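Local atomic coordinates of cell wall surface anchor family protein (PDB entry 4OQ1), a protein that is an ancillary pilin that probably attaches the pneumococcal pilus to the bacterial cell wall. Residues Y37-S42 / E187-S192. The protein carries 3 engineered substitutions. Sequence-based numbering, arbitrary orientation.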
loop_
_atom_site.group_PDB
_atom_site.type_symbol
_atom_site.label_atom_id
_atom_site.label_comp_id
_atom_site.label_asym_id
_atom_site.label_seq_id
_atom_site.Cartn_x
_atom_site.Cartn_y
_atom_site.Cartn_z
ATOM N N TYR A 37 16.840 13.338 -2.407
ATOM C CA TYR A 37 17.759 13.028 -3.464
ATOM C C TYR A 37 17.884 11.515 -3.704
ATOM O O TYR A 37 17.722 11.097 -4.802
ATOM C CB TYR A 37 19.173 13.601 -3.236
ATOM C CG TYR A 37 20.144 13.284 -4.365
ATOM C CD1 TYR A 37 20.139 14.044 -5.579
ATOM C CD2 TYR A 37 21.026 12.205 -4.285
ATOM C CE1 TYR A 37 21.009 13.755 -6.605
ATOM C CE2 TYR A 37 21.874 11.898 -5.336
ATOM C CZ TYR A 37 21.893 12.659 -6.476
ATOM O OH TYR A 37 22.761 12.354 -7.531
ATOM N N GLN A 38 18.209 10.716 -2.663
ATOM C CA GLN A 38 18.429 9.239 -2.842
ATOM C C GLN A 38 17.271 8.566 -3.485
ATOM O O GLN A 38 17.452 7.815 -4.419
ATOM C CB GLN A 38 18.692 8.478 -1.539
ATOM C CG GLN A 38 19.648 9.133 -0.549
ATOM C CD GLN A 38 20.950 9.565 -1.166
ATOM O OE1 GLN A 38 21.431 10.690 -0.948
ATOM N NE2 GLN A 38 21.558 8.661 -1.909
ATOM N N GLU A 39 16.085 8.797 -2.948
ATOM C CA GLU A 39 14.866 8.199 -3.521
ATOM C C GLU A 39 14.550 8.599 -4.964
ATOM O O GLU A 39 14.152 7.793 -5.746
ATOM C CB GLU A 39 13.643 8.506 -2.625
ATOM C CG GLU A 39 12.360 7.733 -3.025
ATOM C CD GLU A 39 11.211 7.849 -2.028
ATOM O OE1 GLU A 39 10.517 8.890 -2.028
ATOM O OE2 GLU A 39 10.969 6.901 -1.231
ATOM N N VAL A 40 14.622 9.885 -5.275
ATOM C CA VAL A 40 14.476 10.325 -6.661
ATOM C C VAL A 40 15.437 9.585 -7.547
ATOM O O VAL A 40 15.041 9.010 -8.554
ATOM C CB VAL A 40 14.804 11.849 -6.793
ATOM C CG1 VAL A 40 14.889 12.244 -8.229
ATOM C CG2 VAL A 40 13.801 12.703 -5.997
ATOM N N VAL A 41 16.717 9.572 -7.173
ATOM C CA VAL A 41 17.715 8.867 -7.999
ATOM C C VAL A 41 17.294 7.408 -8.178
ATOM O O VAL A 41 17.265 6.866 -9.291
ATOM C CB VAL A 41 19.077 8.934 -7.301
ATOM C CG1 VAL A 41 20.021 7.880 -7.821
ATOM C CG2 VAL A 41 19.674 10.306 -7.403
ATOM N N SER A 42 16.884 6.786 -7.087
ATOM C CA SER A 42 16.475 5.379 -7.152
ATOM C C SER A 42 15.418 5.199 -8.200
ATOM O O SER A 42 15.317 4.174 -8.798
ATOM C CB SER A 42 16.013 4.888 -5.807
ATOM O OG SER A 42 14.748 5.386 -5.497
ATOM N N GLU A 187 5.541 5.580 1.754
ATOM C CA GLU A 187 4.421 5.266 2.554
ATOM C C GLU A 187 3.566 6.514 2.608
ATOM O O GLU A 187 3.660 7.298 3.570
ATOM C CB GLU A 187 4.924 4.919 3.954
ATOM C CG GLU A 187 3.929 4.534 5.019
ATOM C CD GLU A 187 4.650 4.258 6.365
ATOM O OE1 GLU A 187 5.364 5.145 6.898
ATOM O OE2 GLU A 187 4.503 3.144 6.899
ATOM N N TYR A 188 2.704 6.733 1.632
ATOM C CA TYR A 188 2.576 5.979 0.394
ATOM C C TYR A 188 2.385 7.006 -0.714
ATOM O O TYR A 188 1.582 7.879 -0.535
ATOM C CB TYR A 188 1.312 5.138 0.462
ATOM C CG TYR A 188 1.264 4.080 1.536
ATOM C CD1 TYR A 188 2.010 2.867 1.424
ATOM C CD2 TYR A 188 0.492 4.268 2.684
ATOM C CE1 TYR A 188 1.938 1.878 2.409
ATOM C CE2 TYR A 188 0.421 3.281 3.685
ATOM C CZ TYR A 188 1.112 2.080 3.538
ATOM O OH TYR A 188 0.988 1.132 4.520
ATOM N N ARG A 189 3.034 6.848 -1.869
ATOM C CA ARG A 189 3.096 7.815 -2.916
ATOM C C ARG A 189 3.211 7.018 -4.168
ATOM O O ARG A 189 3.959 6.058 -4.217
ATOM C CB ARG A 189 4.301 8.747 -2.789
ATOM C CG ARG A 189 4.299 9.390 -1.392
ATOM C CD ARG A 189 5.400 10.380 -1.108
ATOM N NE ARG A 189 6.467 9.645 -0.480
ATOM C CZ ARG A 189 7.570 9.227 -1.088
ATOM N NH1 ARG A 189 7.820 9.517 -2.372
ATOM N NH2 ARG A 189 8.436 8.527 -0.369
ATOM N N TYR A 190 2.462 7.393 -5.172
ATOM C CA TYR A 190 2.558 6.770 -6.445
ATOM C C TYR A 190 3.917 7.048 -7.062
ATOM O O TYR A 190 4.438 8.149 -6.955
ATOM C CB TYR A 190 1.443 7.350 -7.358
ATOM C CG TYR A 190 1.497 6.944 -8.754
ATOM C CD1 TYR A 190 0.820 5.810 -9.203
ATOM C CD2 TYR A 190 2.187 7.675 -9.683
ATOM C CE1 TYR A 190 0.858 5.377 -10.469
ATOM C CE2 TYR A 190 2.221 7.246 -11.011
ATOM C CZ TYR A 190 1.518 6.143 -11.393
ATOM O OH TYR A 190 1.544 5.721 -12.655
ATOM N N SER A 191 4.466 6.059 -7.732
ATOM C CA SER A 191 5.578 6.286 -8.615
ATOM C C SER A 191 5.470 5.271 -9.682
ATOM O O SER A 191 5.356 4.085 -9.391
ATOM C CB SER A 191 6.919 6.115 -7.896
ATOM O OG SER A 191 7.968 5.811 -8.805
ATOM N N SER A 192 5.556 5.697 -10.922
ATOM C CA SER A 192 5.262 4.767 -12.025
ATOM C C SER A 192 6.314 3.629 -12.202
ATOM O O SER A 192 6.047 2.674 -12.914
ATOM C CB SER A 192 5.041 5.485 -13.356
ATOM O OG SER A 192 6.182 6.198 -13.675
#
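The carboxylate of Glu39 sits at the edge of the Arg189 guanidinium, with its CD in that group's plane, so the guanidinium grips the carboxylate end-on, through NH1 and NH2, rather than by stacking. The two planes are turned 35° from each other, and the twist shows in the bonds. Arg189 NH2 reaches Glu39 OE2 at 3.1 Å, close to the guanidinium plane and nearly straight. The bond from Arg189 NH2 to Glu39 OE1, at 2.7 Å, follows a more bent path. Toward NH2 both carboxylate oxygens use their syn lone pairs. Arg189 NH1 also bonds Glu39 OE1, at 2.8 Å, but approaches from above the carboxylate plane, 36° out of it. The result is a forked, twisted salt bridge in which OE1 accepts from both terminal nitrogens.

The side chains come from opposite directions. Glu39 runs out from helix 37-42 fully extended, CG anti to the backbone N (chi1 -171°), whereas Arg189 bends at chi3, which swings its guanidinium toward the helix. Asn36 ND2 gives OE1 a further hydrogen bond, and Ile185 of strand 177-185 touches Glu39. Beside the salt bridge, Ser191 OG is hydrogen-bonded to Gln43 OE1, just past the helix.

Strand 189-190 belongs to the prealbumin-like (CnaB-type) domain, while helix 37-42 packs through Tyr37 and Val41 on Phe93 of the preceding N-terminal sheet. The contact therefore ties two domains together at the surface, and the two segments bury only 83 Å² between them, both sides summed. With three donors converging on OE1, negative charge on the carboxylate is probably stabilised, and the link appears to be chiefly electrostatic.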